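Local coordinates for protein oligoribonuclease (Colwellia psychrerythraea, PDB 6A4D) that probably degrades small RNA oligonucleotides as an exonuclease of the RNase H-like clan, and binds a nitrophenyl ester of thymidine monophosphate, at residues N10-D15 with I33-S38; D26-I31 with R116-K121; C108-G113 with L135-I140; E153-T158 with K175-L180. The protein carries 1 engineered substitution. One frame throughout, in Å; residues are numbered along the deposited sequence.

Interaction 1 (N10-D15 with I33-S38); sequences NLIWLD and IIITDS
Strands 11-15 and 33-36 run antiparallel at 156°, with Leu11-Thr36 and Trp13-Ile34 as hydrogen-bonded pairs and Ile12-Ile35 and Leu14-Ile33 as non-hydrogen-bonded ones. Each hydrogen-bonded pair contributes two backbone bonds, the shortest from Trp13 N to Ile34 O at 2.8 Å. Leu11, Trp13, Ile34 and Thr36 share one face of the sheet. There Trp13 sets its CG beside the backbone N (chi1 -63°), which carries the pyrrole side of the indole over to Thr36. NE1 of Trp13 donates to Thr36 OG1 at 3.0 Å; the bond is bent, 141° at the hydrogen, and the hydroxyl stands somewhat out of the ring plane. Thr36 OG1 hands its own proton on to Asp37 O at 2.9 Å, while Thr36 CG2 rests 3.5 Å from Trp13 NE1. On the other face Ile12 lies alongside Ile33 and Ile35, all pointing the same way: Ile12 CG2 meets Ile33 CG2 at 3.8 Å, and Ile12 CG1 meets Ile35 CD1 at 3.9 Å. Helix 85-99 covers this face. Beyond the strand ends one water links Asn10 OD1 to Ser38 N, and Asn10 ND2 is held by the carbonyls of Trp99 and Met4. This is the first hairpin of the RNase H-like sheet. Thr36 OG1 gives the buried indole N-H an acceptor, and its own donation to Asp37 O probably fixes the hydroxyl; together they should hold the ring against rotation.

Interaction 2 (D26-I31 with R116-K121); sequences DVILEI and RRFINK
Phe118 turns CG away from its carbonyl carbon (chi1 -76°) and sets its ring with chi2 at 78°, so that the CE2 and CZ side of the ring reaches Asp26, while Ile28, with CG1 next to its own N (chi1 -60°), extends past the Phe118 CB. The Asp26 CB comes in at the edge of the ring, in its plane, 3.8 Å from Phe118 CE2. The carbonyl of the same aspartate approaches obliquely, Asp26 O lying 3.5 Å from Phe118 CE2. Ile28 and Phe118 pass one another head to tail, with Ile28 CG1 4.0 Å from Phe118 CB. At the next helix residue, and three residues on in the strand, methyl meets methyl: Ile31 CD1 lies 4.2 Å from Ile119 CD1. Helix 112-122 thus lies against the start of strand 28-36, a helix-on-sheet layer of the RNase H-like fold, and strand 11-18 lends Met18 to Phe118 and Leu16 to Ile119. An alanine in place of Phe118 would remove the ring and is likely to leave a gap between the helix and Asp26, and to take from Ile28 CG1 its contact with the ring. No hydrogen bond crosses between the two segments. The polar groups of Asp26 are held elsewhere: its O by Tyr122 OH and its OD2 by Glu22 N. On the outer side of the helix, Asn120 ND2 bonds to Glu22 OE2 of the second subunit.

Interaction 3 (C108-G113 with L135-I140); sequences CGNSIG and LDVSTI. With 9RC (5'-O-[(S)-hydroxy(4-nitrophenoxy)phosphoryl]thymidine), chain C.
Asp136 OD1 is gripped by two backbone N-H groups from opposite faces of its carboxylate plane: Ser111 N at 2.8 Å and Ser138 N at 3.0 Å. The second is an N-cap bond, since Asp136 ends parallel strand 134-136 of the RNase H-like sheet and opens helix 137-147. With CG anti to the backbone N (chi1 -174°), the carboxylate swings across to the loop after strand 107-109. A leucine in place of Asp136 would take away the acceptor and is likely to leave both N-H groups without it and the Ser111 loop free to shift beside the ligand. Before the loop, Gly109 N donates to Leu135 O and Gly109 O receives Val137 N. Gly109 has backbone angles at which a CB would strike the preceding carbonyl, and Ile112 CD1 would crowd it too. Beyond, Ser111 and Ser138 offer their hydroxyls to the same phosphate oxygen of the bound thymidine ester; the ligand is also hydrogen-bonded to Tyr132 and Arg133 of the second subunit. Asn110, also held by Ser170 and Glu173, steadies the Ser138 hydroxyl: its ND2 points in the amide plane at Ser138 OG, 3.0 Å away and nearly straight at 167°.

Interaction 4 (E153-T158 with K175-L180); sequences ESVVKT and KVYREL. With 9RC (5'-O-[(S)-hydroxy(4-nitrophenoxy)phosphoryl]thymidine), chain C.
Tyr177 OH, hydrogen-bonded to Glu173 OE2 just upstream on the same helix, is also where the loop comes down: Val155 CG2 lies 4.0 Å from that oxygen. The methyl meets the ring obliquely, about as close to Tyr177 CE1 as to OH, so the phenol is held at its end by the carboxylate and met there by an apolar group. Tyr177 also packs on Val137, Ile140 and Lys141 of helix 137-147. Val155 sets CG1 anti to the backbone N (chi1 174°), which leaves CG2 to face the helix and sends CG1 toward the ligand. CG2 of Val155 touches Val176 CG1 at 3.9 Å as well, the two valines meeting at a slant. A turn later on the helix, Leu180 CD1 reaches Ser154 and sits 3.6 Å from both Ser154 CB and Ser154 OG. Val176 touches both loop residues: besides meeting Val155, its CG1 is 3.9 Å from Ser154 CB, and its CG2 faces Ser154 O at 3.8 Å. No hydrogen bond crosses between 153-158 and 175-180; apolar contact near the surface does the work. The other side of Val155 looks to the ligand, CG1 being 4.0 Å from the nitro oxygen OBD, with Val156 O at 3.5 Å from the same atom. Lys157, poorly ordered, reaches with NZ to a nitro oxygen of another bound copy. The loop between helix 137-147 and helix 163-180, leaning on the latter's C-terminal turns, thus lines part of the nitrophenyl end of the pocket in this exonuclease.

In the fold
From the N terminus, interaction 1 pairs strands 11-18 and 28-36 and closes the stretch between 15 and 33. Interaction 2 starts within that stretch, at 26-31, and reaches across 84 residues to helix 112-122, so the two cross. Segment 108-113 falls inside this long loop while its partner 135-140 lies beyond, so interactions 2 and 3 cross as well; interaction 3 joins the two parallel strands that complete one side of the sheet. Interaction 4 follows in series, folding the loop at 153-158 onto the last helix. Cys108 ties interaction 3 to strand 11-18 of interaction 1 by backbone bonds, and Ile140 packs on Tyr177, joining interactions 3 and 4, both of which also touch the ligand.

Interaction 1 (N10-D15 with I33-S38)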
# COMPACT_ATOMS: atom_id res chain seq x y z
N ASN A 10 -2.40 4.50 18.79
CA ASN A 10 -0.98 4.43 18.47
C ASN A 10 -0.67 3.87 17.03
O ASN A 10 -1.34 3.03 16.51
CB ASN A 10 -0.26 3.65 19.53
CG ASN A 10 -0.31 4.31 20.91
OD1 ASN A 10 -0.54 5.55 21.04
ND2 ASN A 10 -0.09 3.51 21.94
N LEU A 11 0.36 4.40 16.43
CA LEU A 11 0.79 3.98 15.14
C LEU A 11 2.08 3.16 15.19
O LEU A 11 3.05 3.56 15.84
CB LEU A 11 0.95 5.22 14.27
CG LEU A 11 -0.34 5.98 14.07
CD1 LEU A 11 0.04 7.34 13.49
CD2 LEU A 11 -1.30 5.18 13.19
N ILE A 12 2.11 2.06 14.43
CA ILE A 12 3.35 1.23 14.19
C ILE A 12 4.04 1.58 12.87
O ILE A 12 3.48 1.35 11.75
CB ILE A 12 3.01 -0.26 14.16
CG1 ILE A 12 2.25 -0.65 15.45
CG2 ILE A 12 4.30 -1.06 14.04
CD1 ILE A 12 1.92 -2.14 15.58
N TRP A 13 5.23 2.16 13.00
CA TRP A 13 6.06 2.53 11.89
C TRP A 13 7.16 1.50 11.68
O TRP A 13 7.79 1.09 12.63
CB TRP A 13 6.73 3.86 12.14
CG TRP A 13 5.74 4.93 12.26
CD1 TRP A 13 4.95 5.20 13.33
CD2 TRP A 13 5.44 5.86 11.29
NE1 TRP A 13 4.16 6.27 13.07
CE2 TRP A 13 4.45 6.72 11.82
CE3 TRP A 13 5.93 6.12 10.00
CZ2 TRP A 13 3.89 7.75 11.10
CZ3 TRP A 13 5.38 7.20 9.29
CH2 TRP A 13 4.37 7.97 9.85
N LEU A 14 7.41 1.10 10.45
CA LEU A 14 8.56 0.27 10.22
C LEU A 14 9.27 0.48 8.92
O LEU A 14 8.76 1.10 7.97
CB LEU A 14 8.19 -1.18 10.41
CG LEU A 14 7.06 -1.77 9.62
CD1 LEU A 14 7.58 -2.20 8.28
CD2 LEU A 14 6.52 -3.00 10.34
N ASP A 15 10.48 -0.04 8.88
CA ASP A 15 11.21 -0.03 7.64
C ASP A 15 12.02 -1.30 7.58
O ASP A 15 12.44 -1.79 8.61
CB ASP A 15 12.09 1.22 7.55
CG ASP A 15 12.93 1.26 6.25
OD1 ASP A 15 12.32 1.21 5.16
OD2 ASP A 15 14.19 1.35 6.36
N ILE A 33 11.54 -0.85 13.99
CA ILE A 33 10.15 -0.47 14.31
C ILE A 33 10.17 0.75 15.25
O ILE A 33 10.93 0.79 16.21
CB ILE A 33 9.35 -1.61 15.01
CG1 ILE A 33 9.38 -2.93 14.22
CG2 ILE A 33 7.89 -1.20 15.32
CD1 ILE A 33 9.11 -4.12 15.12
N ILE A 34 9.31 1.73 14.98
CA ILE A 34 9.07 2.83 15.92
C ILE A 34 7.57 2.92 16.16
O ILE A 34 6.76 2.78 15.26
CB ILE A 34 9.66 4.14 15.38
CG1 ILE A 34 11.17 4.02 15.44
CG2 ILE A 34 9.14 5.35 16.14
CD1 ILE A 34 11.96 5.25 15.09
N ILE A 35 7.21 3.14 17.41
CA ILE A 35 5.85 3.40 17.80
C ILE A 35 5.70 4.89 18.08
O ILE A 35 6.54 5.45 18.77
CB ILE A 35 5.55 2.66 19.11
CG1 ILE A 35 5.88 1.16 18.95
CG2 ILE A 35 4.10 2.88 19.52
CD1 ILE A 35 4.81 0.38 18.21
N THR A 36 4.67 5.52 17.53
CA THR A 36 4.33 6.94 17.81
C THR A 36 2.94 6.96 18.31
O THR A 36 2.21 6.01 18.12
CB THR A 36 4.32 7.86 16.59
OG1 THR A 36 3.28 7.46 15.72
CG2 THR A 36 5.58 7.85 15.85
N ASP A 37 2.52 8.06 18.94
CA ASP A 37 1.09 8.23 19.22
C ASP A 37 0.42 8.74 17.95
O ASP A 37 1.07 9.01 16.90
CB ASP A 37 0.84 9.20 20.41
CG ASP A 37 1.40 10.62 20.17
OD1 ASP A 37 1.65 11.00 18.98
OD2 ASP A 37 1.58 11.35 21.19
N SER A 38 -0.88 8.95 18.03
CA SER A 38 -1.62 9.42 16.86
C SER A 38 -1.21 10.83 16.43
O SER A 38 -1.51 11.23 15.30
CB SER A 38 -3.11 9.33 17.11
OG SER A 38 -3.45 10.28 18.08
O HOH W 1 -2.12 7.63 20.10

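Interaction 2 (D26-I31 with R116-K121)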
# COMPACT_ATOMS: atom_id res chain seq x y z
N ASP A 26 13.66 -12.69 -3.23
CA ASP A 26 14.40 -11.92 -2.21
C ASP A 26 13.91 -12.10 -0.79
O ASP A 26 12.78 -12.40 -0.55
CB ASP A 26 14.36 -10.41 -2.57
CG ASP A 26 14.97 -10.13 -3.91
OD1 ASP A 26 16.00 -10.79 -4.21
OD2 ASP A 26 14.41 -9.35 -4.71
N VAL A 27 14.81 -11.83 0.13
CA VAL A 27 14.68 -12.09 1.56
C VAL A 27 15.00 -10.83 2.34
O VAL A 27 15.54 -9.87 1.79
CB VAL A 27 15.66 -13.21 2.05
CG1 VAL A 27 15.29 -14.52 1.42
CG2 VAL A 27 17.10 -12.89 1.76
N ILE A 28 14.65 -10.83 3.62
CA ILE A 28 14.77 -9.65 4.45
C ILE A 28 16.14 -9.59 5.11
O ILE A 28 16.59 -10.58 5.72
CB ILE A 28 13.71 -9.66 5.56
CG1 ILE A 28 12.33 -9.67 4.95
CG2 ILE A 28 13.91 -8.47 6.49
CD1 ILE A 28 11.29 -9.94 6.00
N LEU A 29 16.78 -8.41 5.02
CA LEU A 29 18.08 -8.18 5.69
C LEU A 29 18.03 -7.44 7.02
O LEU A 29 18.88 -7.67 7.88
CB LEU A 29 19.03 -7.48 4.73
CG LEU A 29 19.35 -8.32 3.50
CD1 LEU A 29 20.27 -7.54 2.59
CD2 LEU A 29 19.97 -9.66 3.91
N GLU A 30 17.03 -6.59 7.20
CA GLU A 30 16.96 -5.74 8.39
C GLU A 30 15.53 -5.36 8.66
O GLU A 30 14.76 -5.19 7.72
CB GLU A 30 17.76 -4.45 8.17
CG GLU A 30 18.20 -3.74 9.44
CD GLU A 30 18.77 -2.34 9.17
OE1 GLU A 30 18.57 -1.76 8.09
OE2 GLU A 30 19.41 -1.79 10.08
N ILE A 31 15.22 -5.19 9.94
CA ILE A 31 13.95 -4.65 10.37
C ILE A 31 14.16 -3.64 11.53
O ILE A 31 14.96 -3.84 12.44
CB ILE A 31 12.96 -5.80 10.72
CG1 ILE A 31 11.60 -5.24 11.16
CG2 ILE A 31 13.48 -6.76 11.80
CD1 ILE A 31 10.51 -6.28 11.12
N ARG A 116 5.19 -4.62 3.21
CA ARG A 116 4.17 -5.52 3.74
C ARG A 116 4.13 -6.82 2.93
O ARG A 116 3.76 -7.85 3.46
CB ARG A 116 2.82 -4.80 3.74
CG ARG A 116 1.60 -5.60 4.13
CD ARG A 116 0.50 -4.62 4.55
NE ARG A 116 -0.30 -5.28 5.55
CZ ARG A 116 -0.98 -4.72 6.52
NH1 ARG A 116 -1.09 -3.41 6.66
NH2 ARG A 116 -1.65 -5.53 7.31
N ARG A 117 4.53 -6.75 1.68
CA ARG A 117 4.75 -7.95 0.86
C ARG A 117 5.75 -8.94 1.46
O ARG A 117 5.53 -10.17 1.42
CB ARG A 117 5.27 -7.57 -0.51
CG ARG A 117 4.28 -6.88 -1.40
CD ARG A 117 4.97 -6.36 -2.66
NE ARG A 117 5.14 -7.40 -3.71
CZ ARG A 117 5.98 -7.33 -4.74
NH1 ARG A 117 6.82 -6.29 -4.88
NH2 ARG A 117 6.02 -8.32 -5.61
N PHE A 118 6.90 -8.44 1.92
CA PHE A 118 7.89 -9.30 2.49
C PHE A 118 7.41 -9.71 3.89
O PHE A 118 7.66 -10.83 4.33
CB PHE A 118 9.24 -8.59 2.62
CG PHE A 118 9.99 -8.44 1.34
CD1 PHE A 118 9.64 -7.45 0.41
CD2 PHE A 118 11.10 -9.23 1.07
CE1 PHE A 118 10.35 -7.31 -0.79
CE2 PHE A 118 11.83 -9.09 -0.12
CZ PHE A 118 11.46 -8.11 -1.05
N ILE A 119 6.76 -8.78 4.63
CA ILE A 119 6.30 -9.09 5.98
C ILE A 119 5.28 -10.22 5.88
O ILE A 119 5.33 -11.21 6.63
CB ILE A 119 5.67 -7.88 6.69
CG1 ILE A 119 6.71 -6.79 6.96
CG2 ILE A 119 4.99 -8.29 8.01
CD1 ILE A 119 7.55 -6.98 8.17
N ASN A 120 4.37 -10.08 4.92
CA ASN A 120 3.34 -11.07 4.71
C ASN A 120 3.93 -12.43 4.35
O ASN A 120 3.56 -13.39 4.95
CB ASN A 120 2.33 -10.63 3.64
CG ASN A 120 1.45 -11.78 3.13
OD1 ASN A 120 1.92 -12.67 2.39
ND2 ASN A 120 0.19 -11.77 3.52
N LYS A 121 4.81 -12.53 3.36
CA LYS A 121 5.50 -13.84 3.06
C LYS A 121 6.29 -14.45 4.22
O LYS A 121 6.10 -15.61 4.55
CB LYS A 121 6.42 -13.70 1.87
CG LYS A 121 6.94 -15.02 1.36
CD LYS A 121 7.58 -14.86 -0.01
CE LYS A 121 8.36 -16.12 -0.35
NZ LYS A 121 8.86 -16.13 -1.75

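Interaction 3 (C108-G113 with L135-I140)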
# COMPACT_ATOMS: atom_id res chain seq x y z
N CYS A 108 2.77 1.66 8.83
CA CYS A 108 3.10 3.06 8.52
C CYS A 108 4.48 3.27 7.98
O CYS A 108 5.42 2.61 8.38
CB CYS A 108 2.95 4.01 9.74
SG CYS A 108 1.37 3.90 10.59
N GLY A 109 4.56 4.12 6.97
CA GLY A 109 5.84 4.47 6.30
C GLY A 109 5.72 4.87 4.87
O GLY A 109 4.65 5.04 4.33
N ASN A 110 6.86 5.02 4.21
CA ASN A 110 6.84 5.45 2.82
C ASN A 110 6.77 4.18 1.97
O ASN A 110 7.55 3.30 2.19
CB ASN A 110 8.12 6.22 2.47
CG ASN A 110 8.10 7.67 2.93
OD1 ASN A 110 8.63 8.01 3.98
ND2 ASN A 110 7.55 8.54 2.10
N SER A 111 5.89 4.12 0.98
CA SER A 111 5.72 2.93 0.12
C SER A 111 5.74 1.65 0.96
O SER A 111 6.38 0.62 0.64
CB SER A 111 6.76 2.91 -1.02
OG SER A 111 6.38 3.82 -2.02
N ILE A 112 4.96 1.74 2.04
CA ILE A 112 4.93 0.71 3.06
C ILE A 112 4.33 -0.64 2.57
O ILE A 112 4.65 -1.70 3.12
CB ILE A 112 4.23 1.25 4.32
CG1 ILE A 112 4.44 0.38 5.56
CG2 ILE A 112 2.72 1.35 4.07
CD1 ILE A 112 5.86 0.24 6.02
N GLY A 113 3.45 -0.58 1.57
CA GLY A 113 2.86 -1.74 0.87
C GLY A 113 3.97 -2.67 0.40
O GLY A 113 3.87 -3.93 0.50
N LEU A 135 -0.72 3.03 6.17
CA LEU A 135 -0.59 4.46 6.24
C LEU A 135 0.71 4.82 5.48
O LEU A 135 1.80 4.71 5.97
CB LEU A 135 -0.62 4.89 7.66
CG LEU A 135 -0.79 6.39 7.86
CD1 LEU A 135 -0.95 6.69 9.33
CD2 LEU A 135 0.40 7.18 7.33
N ASP A 136 0.51 5.21 4.25
CA ASP A 136 1.58 5.35 3.29
C ASP A 136 1.84 6.84 3.07
O ASP A 136 1.08 7.48 2.42
CB ASP A 136 1.18 4.62 1.98
CG ASP A 136 2.31 4.59 0.95
OD1 ASP A 136 3.34 5.26 1.16
OD2 ASP A 136 2.13 3.94 -0.12
N VAL A 137 2.98 7.33 3.55
CA VAL A 137 3.33 8.71 3.55
C VAL A 137 3.58 9.19 2.07
O VAL A 137 3.34 10.37 1.72
CB VAL A 137 4.56 8.91 4.47
CG1 VAL A 137 5.17 10.30 4.30
CG2 VAL A 137 4.16 8.64 5.92
N SER A 138 3.98 8.24 1.22
CA SER A 138 4.20 8.52 -0.19
C SER A 138 2.92 8.74 -0.95
O SER A 138 2.96 9.37 -1.97
CB SER A 138 4.98 7.40 -0.86
OG SER A 138 6.18 7.21 -0.19
N THR A 139 1.80 8.26 -0.45
CA THR A 139 0.50 8.69 -0.98
C THR A 139 0.36 10.17 -0.83
O THR A 139 -0.09 10.85 -1.75
CB THR A 139 -0.66 8.00 -0.23
OG1 THR A 139 -0.76 6.65 -0.72
CG2 THR A 139 -2.02 8.75 -0.33
N ILE A 140 0.78 10.68 0.31
CA ILE A 140 0.58 12.11 0.62
C ILE A 140 1.60 12.87 -0.18
O ILE A 140 1.29 13.91 -0.69
CB ILE A 140 0.73 12.45 2.13
CG1 ILE A 140 -0.28 11.61 2.92
CG2 ILE A 140 0.39 13.95 2.40
CD1 ILE A 140 0.23 11.35 4.28
OAJ 9RC C . 9.28 -0.69 -4.47
CAE 9RC C . 10.01 -0.03 -5.21
NAI 9RC C . 10.01 -0.29 -6.57
CAL 9RC C . 10.82 0.45 -7.43
OAS 9RC C . 10.79 0.18 -8.64
CAT 9RC C . 11.63 1.48 -6.92
CAU 9RC C . 12.45 2.26 -7.76
CAF 9RC C . 11.62 1.71 -5.56
NAB 9RC C . 10.79 0.94 -4.71
CAA 9RC C . 10.76 1.14 -3.26
OAC 9RC C . 10.11 2.34 -2.92
CAD 9RC C . 12.16 1.31 -2.74
CAH 9RC C . 11.89 1.84 -1.39
OAK 9RC C . 11.79 0.73 -0.53
CAG 9RC C . 10.54 2.52 -1.56
CAR 9RC C . 10.74 3.99 -1.40
OAQ 9RC C . 9.51 4.59 -1.75
PAP 9RC C . 9.40 6.17 -1.72
OAO 9RC C . 7.83 6.44 -1.92
OAN 9RC C . 10.07 6.64 -2.95
OAM 9RC C . 10.08 6.45 -0.34
CAV 9RC C . 10.46 7.50 0.48
CAW 9RC C . 11.06 7.20 1.76
CAY 9RC C . 11.42 8.25 2.68
CBA 9RC C . 11.22 9.62 2.32
NBB 9RC C . 11.51 10.74 3.09
OBD 9RC C . 12.23 12.07 2.48
OBC 9RC C . 11.04 10.79 4.39
CAZ 9RC C . 10.64 9.86 1.07
CAX 9RC C . 10.26 8.85 0.15
O HOH W 2 3.60 4.05 -2.31
O HOH W 3 2.32 1.53 -0.41

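Interaction 4 (E153-T158 with K175-L180)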
# COMPACT_ATOMS: atom_id res chain seq x y z
N GLU A 153 9.49 21.39 -0.38
CA GLU A 153 10.73 22.07 -0.00
C GLU A 153 11.03 21.92 1.44
O GLU A 153 12.19 21.96 1.85
CB GLU A 153 10.67 23.59 -0.22
CG GLU A 153 10.70 24.04 -1.64
CD GLU A 153 11.02 25.53 -1.74
OE1 GLU A 153 12.08 26.00 -1.25
OE2 GLU A 153 10.21 26.25 -2.36
N SER A 154 9.97 21.83 2.23
CA SER A 154 10.10 21.65 3.66
C SER A 154 10.36 20.25 4.08
O SER A 154 10.81 20.04 5.20
CB SER A 154 8.88 22.21 4.38
OG SER A 154 8.79 23.55 4.03
N VAL A 155 10.08 19.28 3.22
CA VAL A 155 10.44 17.85 3.50
C VAL A 155 11.93 17.70 3.37
O VAL A 155 12.49 18.17 2.40
CB VAL A 155 9.76 16.92 2.50
CG1 VAL A 155 10.18 15.46 2.63
CG2 VAL A 155 8.26 17.05 2.65
N VAL A 156 12.54 17.04 4.36
CA VAL A 156 13.97 16.76 4.45
C VAL A 156 14.29 15.33 4.01
O VAL A 156 13.83 14.35 4.62
CB VAL A 156 14.47 16.91 5.92
CG1 VAL A 156 15.99 16.64 6.04
CG2 VAL A 156 14.14 18.30 6.46
N LYS A 157 15.15 15.22 3.02
CA LYS A 157 15.46 13.93 2.41
C LYS A 157 16.61 13.16 3.08
O LYS A 157 16.34 12.15 3.69
CB LYS A 157 15.71 14.10 0.91
CG LYS A 157 14.55 13.63 0.05
CD LYS A 157 14.81 13.91 -1.42
CE LYS A 157 15.76 12.90 -2.05
NZ LYS A 157 15.01 11.71 -2.53
N THR A 158 17.86 13.59 2.96
CA THR A 158 19.00 12.96 3.70
C THR A 158 19.30 11.44 3.43
O THR A 158 18.70 10.81 2.54
CB THR A 158 18.90 13.27 5.22
OG1 THR A 158 17.82 12.54 5.82
CG2 THR A 158 18.72 14.76 5.49
N LYS A 175 4.97 14.82 9.49
CA LYS A 175 4.85 15.97 10.42
C LYS A 175 4.84 17.26 9.63
O LYS A 175 4.04 18.15 9.84
CB LYS A 175 6.02 15.96 11.39
CG LYS A 175 5.85 15.15 12.63
CD LYS A 175 6.80 15.69 13.72
CE LYS A 175 6.61 15.03 15.11
NZ LYS A 175 7.56 13.90 15.49
N VAL A 176 5.70 17.32 8.65
CA VAL A 176 5.69 18.41 7.73
C VAL A 176 4.34 18.53 7.06
O VAL A 176 3.76 19.65 7.03
CB VAL A 176 6.89 18.32 6.74
CG1 VAL A 176 6.72 19.21 5.52
CG2 VAL A 176 8.16 18.63 7.48
N TYR A 177 3.84 17.44 6.48
CA TYR A 177 2.49 17.53 5.82
C TYR A 177 1.40 17.91 6.80
O TYR A 177 0.53 18.69 6.50
CB TYR A 177 2.08 16.21 5.13
CG TYR A 177 3.02 15.76 4.05
CD1 TYR A 177 3.56 16.65 3.13
CD2 TYR A 177 3.38 14.41 3.94
CE1 TYR A 177 4.42 16.24 2.14
CE2 TYR A 177 4.25 13.98 2.95
CZ TYR A 177 4.80 14.90 2.08
OH TYR A 177 5.66 14.49 1.13
N ARG A 178 1.44 17.33 7.97
CA ARG A 178 0.50 17.70 9.01
C ARG A 178 0.39 19.23 9.20
O ARG A 178 -0.71 19.78 9.28
CB ARG A 178 0.90 17.05 10.33
CG ARG A 178 -0.19 17.23 11.35
CD ARG A 178 0.17 16.60 12.67
NE ARG A 178 -1.08 16.35 13.35
CZ ARG A 178 -1.20 16.16 14.65
NH1 ARG A 178 -2.41 15.96 15.15
NH2 ARG A 178 -0.12 16.13 15.42
N GLU A 179 1.54 19.89 9.27
CA GLU A 179 1.63 21.33 9.45
C GLU A 179 1.29 22.15 8.21
O GLU A 179 0.55 23.12 8.35
CB GLU A 179 3.02 21.71 9.97
CG GLU A 179 3.19 23.17 10.34
CD GLU A 179 4.65 23.55 10.54
OE1 GLU A 179 5.53 22.66 10.72
OE2 GLU A 179 4.94 24.76 10.54
N LEU A 180 1.77 21.76 7.02
CA LEU A 180 1.61 22.58 5.82
C LEU A 180 0.52 22.19 4.85
O LEU A 180 0.16 22.98 3.99
CB LEU A 180 2.94 22.68 5.05
CG LEU A 180 4.13 23.22 5.85
CD1 LEU A 180 5.40 23.07 5.06
CD2 LEU A 180 3.90 24.70 6.22
OAJ 9RC C . 9.28 -0.69 -4.47
CAE 9RC C . 10.01 -0.03 -5.21
NAI 9RC C . 10.01 -0.29 -6.57
CAL 9RC C . 10.82 0.45 -7.43
OAS 9RC C . 10.79 0.18 -8.64
CAT 9RC C . 11.63 1.48 -6.92
CAU 9RC C . 12.45 2.26 -7.76
CAF 9RC C . 11.62 1.71 -5.56
NAB 9RC C . 10.79 0.94 -4.71
CAA 9RC C . 10.76 1.14 -3.26
OAC 9RC C . 10.11 2.34 -2.92
CAD 9RC C . 12.16 1.31 -2.74
CAH 9RC C . 11.89 1.84 -1.39
OAK 9RC C . 11.79 0.73 -0.53
CAG 9RC C . 10.54 2.52 -1.56
CAR 9RC C . 10.74 3.99 -1.40
OAQ 9RC C . 9.51 4.59 -1.75
PAP 9RC C . 9.40 6.17 -1.72
OAO 9RC C . 7.83 6.44 -1.92
OAN 9RC C . 10.07 6.64 -2.95
OAM 9RC C . 10.08 6.45 -0.34
CAV 9RC C . 10.46 7.50 0.48
CAW 9RC C . 11.06 7.20 1.76
CAY 9RC C . 11.42 8.25 2.68
CBA 9RC C . 11.22 9.62 2.32
NBB 9RC C . 11.51 10.74 3.09
OBD 9RC C . 12.23 12.07 2.48
OBC 9RC C . 11.04 10.79 4.39
CAZ 9RC C . 10.64 9.86 1.07
CAX 9RC C . 10.26 8.85 0.15